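Pre-mRNA-splicing factor SAD1 (Saccharomyces cerevisiae, PDB 4MSX) promotes assembly of newly made U4 snRNA into the U4/U6 snRNP and is required for pre-mRNA splicing, as a catalytically inactive relative of ubiquitin-specific proteases. Local coordinates at residues Arg71-Glu79 against Phe240-Asp248; Ala110-His120 against Lys129-Val137. All blocks are in the same frame, centred on the assembly; numbering follows the deposited sequence.

Contact 1. Residues Arg71-Glu79 against Phe240-Asp248; sequences REKLDFDSE and FKHHLSVDD
The ring of F240 packs against the short 3-10 turn that begins segment 71-79, with R71 CB over one face and the L74 carbonyl oxygen at its edge. R71 CD packs 3.8 Å from F240 CZ; a bend at chi3 (-56°) carries the guanidinium past the ring, its plane 67° from that of F240, and NH1 is hydrogen-bonded to S150 OG. With L74 CB beside F240 CE2, this is the apolar end of the contact, and F240 is its most closely packed residue. Next to it the K241 chain crosses D75 at about a right angle, and NZ closes a salt bridge of 2.6 Å to D75 OD2, coming from well above the carboxylate plane. The other oxygen, OD1, takes the backbone N of D77 in an Asx turn, so both carboxylate oxygens are engaged and the group is held at both ends. A water joins K241 NZ to the L74 carbonyl. D77 points into segment 240-248: its OD2 accepts the backbone N of S245 at 3.0 Å in a nearly straight bond (168°), again from above the plane.

Towards E79 and D248 direct polar bonds across the contact are replaced by water bridges. One molecule ties D77 O (2.8 Å) to S245 OG and to the backbone N of D248. At the exposed end E79 CG rests 3.3 Å from D248 OD1; the like-charged carboxylates keep OE1 and OD1 4.4 Å apart, and a water donates to D248 OD1 and, weakly, to E79 OE1. Salt bridges from K233 to D77 OD1 and from R226 to D248 OD2 probably temper the negative charge. F240 also packs on helix 146-155 and L244 on helix 222-234, while strand 243-244 pairs in parallel with 185-186, and D248 lies in the first turn of helix 247-256, with V246 at the N-cap position.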
loop_
_atom_site.group_PDB
_atom_site.type_symbol
_atom_site.label_atom_id
_atom_site.label_comp_id
_atom_site.label_asym_id
_atom_site.label_seq_id
_atom_site.Cartn_x
_atom_site.Cartn_y
_atom_site.Cartn_z
ATOM N N ARG A 71 -14.775 18.547 12.363
ATOM C CA ARG A 71 -14.001 17.724 11.427
ATOM C C ARG A 71 -12.933 16.893 12.128
ATOM O O ARG A 71 -12.692 15.752 11.749
ATOM C CB ARG A 71 -13.397 18.612 10.339
ATOM C CG ARG A 71 -14.471 19.071 9.358
ATOM C CD ARG A 71 -13.898 19.797 8.155
ATOM N NE ARG A 71 -13.094 20.924 8.609
ATOM C CZ ARG A 71 -12.265 21.606 7.831
ATOM N NH1 ARG A 71 -12.137 21.274 6.552
ATOM N NH2 ARG A 71 -11.535 22.589 8.344
ATOM N N GLU A 72 -12.308 17.450 13.161
ATOM C CA GLU A 72 -11.230 16.767 13.851
ATOM C C GLU A 72 -11.707 15.443 14.459
ATOM O O GLU A 72 -10.876 14.615 14.795
ATOM C CB GLU A 72 -10.630 17.648 14.959
ATOM C CG GLU A 72 -9.921 18.939 14.461
ATOM C CD GLU A 72 -10.878 20.082 13.979
ATOM O OE1 GLU A 72 -12.131 20.016 14.175
ATOM O OE2 GLU A 72 -10.350 21.063 13.386
ATOM N N LYS A 73 -13.021 15.228 14.610
ATOM C CA LYS A 73 -13.480 13.996 15.235
ATOM C C LYS A 73 -13.803 12.965 14.166
ATOM O O LYS A 73 -14.196 11.860 14.479
ATOM C CB LYS A 73 -14.719 14.284 16.116
ATOM C CG LYS A 73 -14.273 14.954 17.425
ATOM C CD LYS A 73 -15.404 15.061 18.427
ATOM C CE LYS A 73 -15.009 15.951 19.596
ATOM N NZ LYS A 73 -13.641 15.624 20.097
ATOM N N LEU A 74 -13.674 13.330 12.892
ATOM C CA LEU A 74 -14.190 12.455 11.831
ATOM C C LEU A 74 -13.067 11.544 11.286
ATOM O O LEU A 74 -12.089 12.038 10.698
ATOM C CB LEU A 74 -14.746 13.290 10.680
ATOM C CG LEU A 74 -15.792 14.304 11.190
ATOM C CD1 LEU A 74 -16.337 15.050 9.989
ATOM C CD2 LEU A 74 -16.907 13.515 11.965
ATOM N N ASP A 75 -13.242 10.241 11.417
ATOM C CA ASP A 75 -12.251 9.258 10.853
ATOM C C ASP A 75 -13.046 8.261 10.034
ATOM O O ASP A 75 -13.984 7.627 10.539
ATOM C CB ASP A 75 -11.505 8.528 11.981
ATOM C CG ASP A 75 -10.375 7.613 11.451
ATOM O OD1 ASP A 75 -10.590 6.888 10.452
ATOM O OD2 ASP A 75 -9.256 7.645 12.021
ATOM N N PHE A 76 -12.768 8.192 8.741
ATOM C CA PHE A 76 -13.518 7.293 7.870
ATOM C C PHE A 76 -12.747 5.981 7.528
ATOM O O PHE A 76 -13.135 5.219 6.655
ATOM C CB PHE A 76 -13.858 8.057 6.605
ATOM C CG PHE A 76 -14.818 9.201 6.873
ATOM C CD1 PHE A 76 -16.121 8.919 7.279
ATOM C CD2 PHE A 76 -14.400 10.520 6.769
ATOM C CE1 PHE A 76 -17.039 9.978 7.537
ATOM C CE2 PHE A 76 -15.279 11.592 7.033
ATOM C CZ PHE A 76 -16.608 11.319 7.404
ATOM N N ASP A 77 -11.678 5.737 8.248
ATOM C CA ASP A 77 -10.940 4.501 8.057
ATOM C C ASP A 77 -11.485 3.346 8.926
ATOM O O ASP A 77 -11.003 2.225 8.835
ATOM C CB ASP A 77 -9.466 4.732 8.422
ATOM C CG ASP A 77 -8.794 5.710 7.505
ATOM O OD1 ASP A 77 -9.398 6.039 6.473
ATOM O OD2 ASP A 77 -7.692 6.186 7.835
ATOM N N SER A 78 -12.457 3.620 9.780
ATOM C CA SER A 78 -12.934 2.613 10.727
ATOM C C SER A 78 -13.889 1.624 10.057
ATOM O O SER A 78 -14.443 1.896 8.979
ATOM C CB SER A 78 -13.648 3.303 11.900
ATOM O OG SER A 78 -12.717 4.081 12.652
ATOM N N GLU A 79 -14.082 0.474 10.704
ATOM C CA GLU A 79 -15.044 -0.506 10.246
ATOM C C GLU A 79 -16.429 0.222 10.227
ATOM O O GLU A 79 -16.797 0.875 11.189
ATOM C CB GLU A 79 -15.128 -1.692 11.246
ATOM C CG GLU A 79 -15.991 -2.830 10.732
ATOM C CD GLU A 79 -16.095 -4.037 11.709
ATOM O OE1 GLU A 79 -15.476 -4.028 12.810
ATOM O OE2 GLU A 79 -16.826 -5.002 11.353
ATOM N N PHE A 240 -7.485 14.829 6.930
ATOM C CA PHE A 240 -7.675 15.523 8.206
ATOM C C PHE A 240 -6.508 15.291 9.139
ATOM O O PHE A 240 -6.098 16.191 9.862
ATOM C CB PHE A 240 -8.997 15.082 8.837
ATOM C CG PHE A 240 -10.223 15.617 8.097
ATOM C CD1 PHE A 240 -10.089 16.521 7.043
ATOM C CD2 PHE A 240 -11.512 15.196 8.465
ATOM C CE1 PHE A 240 -11.221 17.009 6.348
ATOM C CE2 PHE A 240 -12.651 15.674 7.783
ATOM C CZ PHE A 240 -12.517 16.575 6.734
ATOM N N LYS A 241 -5.958 14.076 9.109
ATOM C CA LYS A 241 -4.720 13.808 9.820
ATOM C C LYS A 241 -3.775 13.050 8.876
ATOM O O LYS A 241 -4.215 12.236 8.073
ATOM C CB LYS A 241 -4.961 12.995 11.096
ATOM C CG LYS A 241 -5.686 11.695 10.869
ATOM C CD LYS A 241 -6.172 11.117 12.240
ATOM C CE LYS A 241 -6.817 9.735 12.081
ATOM N NZ LYS A 241 -8.013 9.763 11.156
ATOM N N HIS A 242 -2.490 13.310 9.017
ATOM C CA HIS A 242 -1.543 12.927 7.991
ATOM C C HIS A 242 -1.093 11.433 8.053
ATOM O O HIS A 242 0.058 11.119 7.742
ATOM C CB HIS A 242 -0.311 13.853 8.053
ATOM C CG HIS A 242 0.523 13.646 9.272
ATOM N ND1 HIS A 242 -0.008 13.197 10.465
ATOM C CD2 HIS A 242 1.852 13.792 9.486
ATOM C CE1 HIS A 242 0.956 13.091 11.365
ATOM N NE2 HIS A 242 2.094 13.444 10.793
ATOM N N HIS A 243 -1.999 10.535 8.405
ATOM C CA HIS A 243 -1.731 9.079 8.430
ATOM C C HIS A 243 -3.029 8.313 8.316
ATOM O O HIS A 243 -4.113 8.883 8.482
ATOM C CB HIS A 243 -0.996 8.633 9.705
ATOM C CG HIS A 243 -1.570 9.186 10.968
ATOM N ND1 HIS A 243 -2.629 8.599 11.627
ATOM C CD2 HIS A 243 -1.205 10.251 11.716
ATOM C CE1 HIS A 243 -2.899 9.285 12.724
ATOM N NE2 HIS A 243 -2.057 10.298 12.795
ATOM N N LEU A 244 -2.946 7.053 7.941
ATOM C CA LEU A 244 -4.152 6.311 7.646
ATOM C C LEU A 244 -4.208 5.090 8.538
ATOM O O LEU A 244 -3.177 4.677 9.055
ATOM C CB LEU A 244 -4.151 5.828 6.195
ATOM C CG LEU A 244 -4.148 6.971 5.181
ATOM C CD1 LEU A 244 -3.981 6.336 3.809
ATOM C CD2 LEU A 244 -5.501 7.749 5.338
ATOM N N SER A 245 -5.393 4.500 8.661
ATOM C CA SER A 245 -5.486 3.181 9.296
ATOM C C SER A 245 -5.971 2.240 8.219
ATOM O O SER A 245 -6.961 2.559 7.561
ATOM C CB SER A 245 -6.496 3.182 10.481
ATOM O OG SER A 245 -6.732 1.820 10.883
ATOM N N VAL A 246 -5.338 1.071 8.037
ATOM C CA VAL A 246 -5.989 0.072 7.186
ATOM C C VAL A 246 -6.317 -1.245 7.918
ATOM O O VAL A 246 -6.504 -2.281 7.279
ATOM C CB VAL A 246 -5.137 -0.219 5.912
ATOM C CG1 VAL A 246 -5.101 1.055 4.998
ATOM C CG2 VAL A 246 -3.715 -0.678 6.337
ATOM N N ASP A 247 -6.441 -1.162 9.243
ATOM C CA ASP A 247 -6.775 -2.343 10.081
ATOM C C ASP A 247 -8.049 -3.001 9.567
ATOM O O ASP A 247 -8.090 -4.212 9.358
ATOM C CB ASP A 247 -6.992 -1.956 11.546
ATOM C CG ASP A 247 -5.767 -1.447 12.206
ATOM O OD1 ASP A 247 -4.804 -0.985 11.530
ATOM O OD2 ASP A 247 -5.705 -1.517 13.441
ATOM N N ASP A 248 -9.110 -2.208 9.347
ATOM C CA ASP A 248 -10.359 -2.813 8.891
ATOM C C ASP A 248 -10.257 -3.429 7.505
ATOM O O ASP A 248 -10.872 -4.463 7.243
ATOM C CB ASP A 248 -11.507 -1.775 8.810
ATOM C CG ASP A 248 -12.794 -2.400 8.293
ATOM O OD1 ASP A 248 -13.282 -3.334 9.005
ATOM O OD2 ASP A 248 -13.289 -2.010 7.197
HETATM O O HOH W 1 -9.431 11.892 10.985
HETATM O O HOH W 2 -9.144 0.607 10.203
HETATM O O HOH W 3 -9.381 0.273 6.825
HETATM O O HOH W 4 -6.870 9.354 8.008
HETATM O O HOH W 5 -12.571 -4.574 11.301
#

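Contact 2. Residues Ala110-His120 against Lys129-Val137; sequences AFIHSIDENHH and KFYMLPQNV. With ZN (zinc ion), chain B.
The backbones meet at H120 and L133, whose CA atoms are 4.9 Å apart, where L133 N donates to H120 O (2.9 Å, 165°). The H120 ring returns the bond: with CG beside the backbone N (chi1 -59°), its ND1 reaches L133 O at 2.7 Å, on a lone pair in the carbonyl plane. NE2 of the same ring donates to N118 OD1, almost exactly in the ring plane, so two bonds fix its rotation. P134, preceded by a cis peptide, sets CD against the ring edge and its CB 3.5 Å from F111 CZ, the two side chains crossing at about a right angle; I115 CG1 meets P134 CG. L133 sends CD1 to A110 CB and CD2 to F111 CD2, next to S114, whose OG turns back to bond F111 O (2.7 Å) within the helix. The helix ends in a Schellman motif with N118 as C-prime residue, and N136 and V137 both face M132 in a G1 beta bulge. H113 NE2 (2.0 Å) and H119 ND1 (2.2 Å) bind the zinc, and C94 and C97 complete the Cys2His2 site: a helix packed beside the sheet of a UBP-type zinc finger.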
loop_
_atom_site.group_PDB
_atom_site.type_symbol
_atom_site.label_atom_id
_atom_site.label_comp_id
_atom_site.label_asym_id
_atom_site.label_seq_id
_atom_site.Cartn_x
_atom_site.Cartn_y
_atom_site.Cartn_z
ATOM N N ALA A 110 -29.455 6.187 14.988
ATOM C CA ALA A 110 -28.956 7.493 14.554
ATOM C C ALA A 110 -30.028 8.571 14.947
ATOM O O ALA A 110 -29.726 9.676 15.395
ATOM C CB ALA A 110 -28.777 7.496 13.091
ATOM N N PHE A 111 -31.257 8.215 14.706
ATOM C CA PHE A 111 -32.406 9.135 15.013
ATOM C C PHE A 111 -32.429 9.378 16.546
ATOM O O PHE A 111 -32.399 10.523 17.021
ATOM C CB PHE A 111 -33.656 8.512 14.476
ATOM C CG PHE A 111 -34.806 9.497 14.300
ATOM C CD1 PHE A 111 -35.587 9.845 15.377
ATOM C CD2 PHE A 111 -35.081 10.058 13.051
ATOM C CE1 PHE A 111 -36.680 10.756 15.222
ATOM C CE2 PHE A 111 -36.138 10.965 12.886
ATOM C CZ PHE A 111 -36.946 11.305 13.991
ATOM N N ILE A 112 -32.384 8.307 17.343
ATOM C CA ILE A 112 -32.281 8.469 18.791
ATOM C C ILE A 112 -31.075 9.253 19.243
ATOM O O ILE A 112 -31.166 10.100 20.134
ATOM C CB ILE A 112 -32.299 7.090 19.520
ATOM C CG1 ILE A 112 -33.637 6.402 19.288
ATOM C CG2 ILE A 112 -31.940 7.224 20.969
ATOM C CD1 ILE A 112 -33.658 4.966 19.850
ATOM N N HIS A 113 -29.908 8.972 18.656
ATOM C CA HIS A 113 -28.719 9.732 18.994
ATOM C C HIS A 113 -28.989 11.217 18.738
ATOM O O HIS A 113 -28.505 12.067 19.482
ATOM C CB HIS A 113 -27.574 9.325 18.022
ATOM C CG HIS A 113 -26.265 10.011 18.285
ATOM N ND1 HIS A 113 -25.471 9.731 19.376
ATOM C CD2 HIS A 113 -25.570 10.900 17.533
ATOM C CE1 HIS A 113 -24.374 10.471 19.324
ATOM N NE2 HIS A 113 -24.409 11.180 18.207
ATOM N N SER A 114 -29.695 11.514 17.663
ATOM C CA SER A 114 -29.766 12.919 17.231
ATOM C C SER A 114 -30.562 13.703 18.278
ATOM O O SER A 114 -30.203 14.805 18.629
ATOM C CB SER A 114 -30.382 13.060 15.859
ATOM O OG SER A 114 -31.781 12.870 15.804
ATOM N N ILE A 115 -31.622 13.098 18.804
ATOM C CA ILE A 115 -32.448 13.774 19.838
ATOM C C ILE A 115 -31.739 13.797 21.179
ATOM O O ILE A 115 -31.492 14.854 21.740
ATOM C CB ILE A 115 -33.827 13.139 19.929
ATOM C CG1 ILE A 115 -34.536 13.372 18.597
ATOM C CG2 ILE A 115 -34.630 13.776 21.139
ATOM C CD1 ILE A 115 -35.777 12.489 18.301
ATOM N N ASP A 116 -31.325 12.629 21.665
ATOM C CA ASP A 116 -30.712 12.528 22.973
ATOM C C ASP A 116 -29.356 13.122 23.143
ATOM O O ASP A 116 -29.038 13.546 24.237
ATOM C CB ASP A 116 -30.663 11.060 23.418
ATOM C CG ASP A 116 -32.066 10.513 23.685
ATOM O OD1 ASP A 116 -32.988 11.328 23.685
ATOM O OD2 ASP A 116 -32.264 9.307 23.867
ATOM N N GLU A 117 -28.503 13.104 22.113
ATOM C CA GLU A 117 -27.198 13.737 22.276
ATOM C C GLU A 117 -27.218 15.156 21.661
ATOM O O GLU A 117 -26.237 15.876 21.769
ATOM C CB GLU A 117 -26.086 12.867 21.630
ATOM C CG GLU A 117 -26.074 11.411 22.211
ATOM C CD GLU A 117 -25.984 11.384 23.733
ATOM O OE1 GLU A 117 -25.143 12.116 24.303
ATOM O OE2 GLU A 117 -26.764 10.636 24.370
ATOM N N ASN A 118 -28.329 15.521 21.027
ATOM C CA ASN A 118 -28.432 16.860 20.424
ATOM C C ASN A 118 -27.345 17.003 19.330
ATOM O O ASN A 118 -26.640 18.014 19.331
ATOM C CB ASN A 118 -28.153 17.933 21.483
ATOM C CG ASN A 118 -28.462 19.373 20.991
ATOM O OD1 ASN A 118 -29.274 19.598 20.077
ATOM N ND2 ASN A 118 -27.791 20.341 21.604
ATOM N N HIS A 119 -27.200 15.999 18.448
ATOM C CA HIS A 119 -26.204 16.042 17.306
ATOM C C HIS A 119 -27.050 15.830 16.064
ATOM O O HIS A 119 -27.768 14.843 15.977
ATOM C CB HIS A 119 -25.087 14.936 17.474
ATOM C CG HIS A 119 -24.171 15.183 18.628
ATOM N ND1 HIS A 119 -23.241 14.268 19.060
ATOM C CD2 HIS A 119 -24.059 16.245 19.463
ATOM C CE1 HIS A 119 -22.573 14.756 20.094
ATOM N NE2 HIS A 119 -23.065 15.950 20.368
ATOM N N HIS A 120 -27.046 16.769 15.109
ATOM C CA HIS A 120 -28.084 16.749 14.085
ATOM C C HIS A 120 -27.623 16.593 12.654
ATOM O O HIS A 120 -28.482 16.441 11.783
ATOM C CB HIS A 120 -28.935 18.044 14.221
ATOM C CG HIS A 120 -29.563 18.145 15.577
ATOM N ND1 HIS A 120 -30.719 17.466 15.898
ATOM C CD2 HIS A 120 -29.143 18.747 16.719
ATOM C CE1 HIS A 120 -31.014 17.679 17.175
ATOM N NE2 HIS A 120 -30.080 18.461 17.693
ATOM N N LYS A 129 -24.646 10.856 0.962
ATOM C CA LYS A 129 -25.546 12.013 1.099
ATOM C C LYS A 129 -25.651 12.449 2.576
ATOM O O LYS A 129 -25.560 11.615 3.469
ATOM C CB LYS A 129 -26.926 11.629 0.583
ATOM C CG LYS A 129 -27.001 11.499 -0.931
ATOM C CD LYS A 129 -28.197 10.646 -1.324
ATOM C CE LYS A 129 -28.349 10.542 -2.833
ATOM N NZ LYS A 129 -29.333 9.462 -3.139
ATOM N N PHE A 130 -25.793 13.749 2.804
ATOM C CA PHE A 130 -25.848 14.326 4.129
ATOM C C PHE A 130 -27.302 14.536 4.565
ATOM O O PHE A 130 -28.164 14.936 3.743
ATOM C CB PHE A 130 -25.209 15.691 4.110
ATOM C CG PHE A 130 -23.721 15.668 3.861
ATOM C CD1 PHE A 130 -23.214 15.702 2.559
ATOM C CD2 PHE A 130 -22.825 15.579 4.942
ATOM C CE1 PHE A 130 -21.830 15.697 2.348
ATOM C CE2 PHE A 130 -21.427 15.573 4.717
ATOM C CZ PHE A 130 -20.953 15.634 3.425
ATOM N N TYR A 131 -27.555 14.334 5.852
ATOM C CA TYR A 131 -28.927 14.420 6.378
ATOM C C TYR A 131 -28.941 15.188 7.662
ATOM O O TYR A 131 -27.994 15.121 8.473
ATOM C CB TYR A 131 -29.496 13.032 6.631
ATOM C CG TYR A 131 -29.745 12.277 5.380
ATOM C CD1 TYR A 131 -30.975 12.351 4.720
ATOM C CD2 TYR A 131 -28.725 11.533 4.783
ATOM C CE1 TYR A 131 -31.194 11.673 3.523
ATOM C CE2 TYR A 131 -28.941 10.847 3.606
ATOM C CZ TYR A 131 -30.165 10.928 2.969
ATOM O OH TYR A 131 -30.352 10.251 1.788
ATOM N N MET A 132 -30.058 15.881 7.878
ATOM C CA MET A 132 -30.353 16.491 9.149
ATOM C C MET A 132 -31.314 15.553 9.877
ATOM O O MET A 132 -32.283 15.055 9.281
ATOM C CB MET A 132 -31.060 17.838 8.936
ATOM C CG MET A 132 -30.167 18.932 8.416
ATOM S SD MET A 132 -28.871 19.346 9.611
ATOM C CE MET A 132 -28.270 20.898 8.906
ATOM N N LEU A 133 -31.025 15.299 11.137
ATOM C CA LEU A 133 -31.915 14.476 11.993
ATOM C C LEU A 133 -32.130 15.226 13.299
ATOM O O LEU A 133 -31.190 15.802 13.868
ATOM C CB LEU A 133 -31.319 13.070 12.258
ATOM C CG LEU A 133 -31.095 12.117 11.067
ATOM C CD1 LEU A 133 -30.420 10.777 11.504
ATOM C CD2 LEU A 133 -32.406 11.809 10.373
ATOM N N PRO A 134 -33.380 15.201 13.844
ATOM C CA PRO A 134 -34.552 14.395 13.468
ATOM C C PRO A 134 -35.410 14.955 12.324
ATOM O O PRO A 134 -36.394 14.285 11.999
ATOM C CB PRO A 134 -35.398 14.327 14.772
ATOM C CG PRO A 134 -35.034 15.555 15.554
ATOM C CD PRO A 134 -33.554 15.921 15.125
ATOM N N GLN A 135 -35.028 16.070 11.687
ATOM C CA GLN A 135 -35.832 16.578 10.560
ATOM C C GLN A 135 -35.987 15.465 9.551
ATOM O O GLN A 135 -37.009 15.341 8.917
ATOM C CB GLN A 135 -35.187 17.786 9.862
ATOM C CG GLN A 135 -35.016 19.033 10.710
ATOM C CD GLN A 135 -33.774 19.019 11.612
ATOM O OE1 GLN A 135 -33.206 17.940 11.980
ATOM N NE2 GLN A 135 -33.342 20.229 11.993
ATOM N N ASN A 136 -34.952 14.640 9.389
ATOM C CA ASN A 136 -34.952 13.625 8.322
ATOM C C ASN A 136 -35.102 14.207 6.900
ATOM O O ASN A 136 -35.883 13.709 6.083
ATOM C CB ASN A 136 -36.001 12.555 8.568
ATOM C CG ASN A 136 -35.662 11.261 7.877
ATOM O OD1 ASN A 136 -34.824 11.241 6.965
ATOM N ND2 ASN A 136 -36.285 10.160 8.313
ATOM N N VAL A 137 -34.325 15.240 6.596
ATOM C CA VAL A 137 -34.287 15.785 5.236
ATOM C C VAL A 137 -32.841 15.769 4.722
ATOM O O VAL A 137 -31.927 16.044 5.480
ATOM C CB VAL A 137 -34.839 17.208 5.228
ATOM C CG1 VAL A 137 -36.290 17.201 5.781
ATOM C CG2 VAL A 137 -33.989 18.112 6.087
HETATM ZN ZN ZN B . -22.931 12.510 17.732
#

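Contact 2 is nested along the chain inside the loop that contact 1 closes: segment 71-79 comes first, then 110-120 and 129-137, and 240-248 last. Their centres are about 22 Å apart and their nearest atoms about 7 Å, without touching. Contact 2 is internal to the zinc finger, joining helix 109-116 to the end of strand 130-132 in its five-stranded antiparallel sheet, whereas contact 1 bridges the zinc-finger region to the USP-like part. Helix 146-155 is shared ground, packing against F240 and R71 in one and F130 in the other. The side chain of L74 lies about 8 Å from the zinc ion, so one end of the junction is near the metal site.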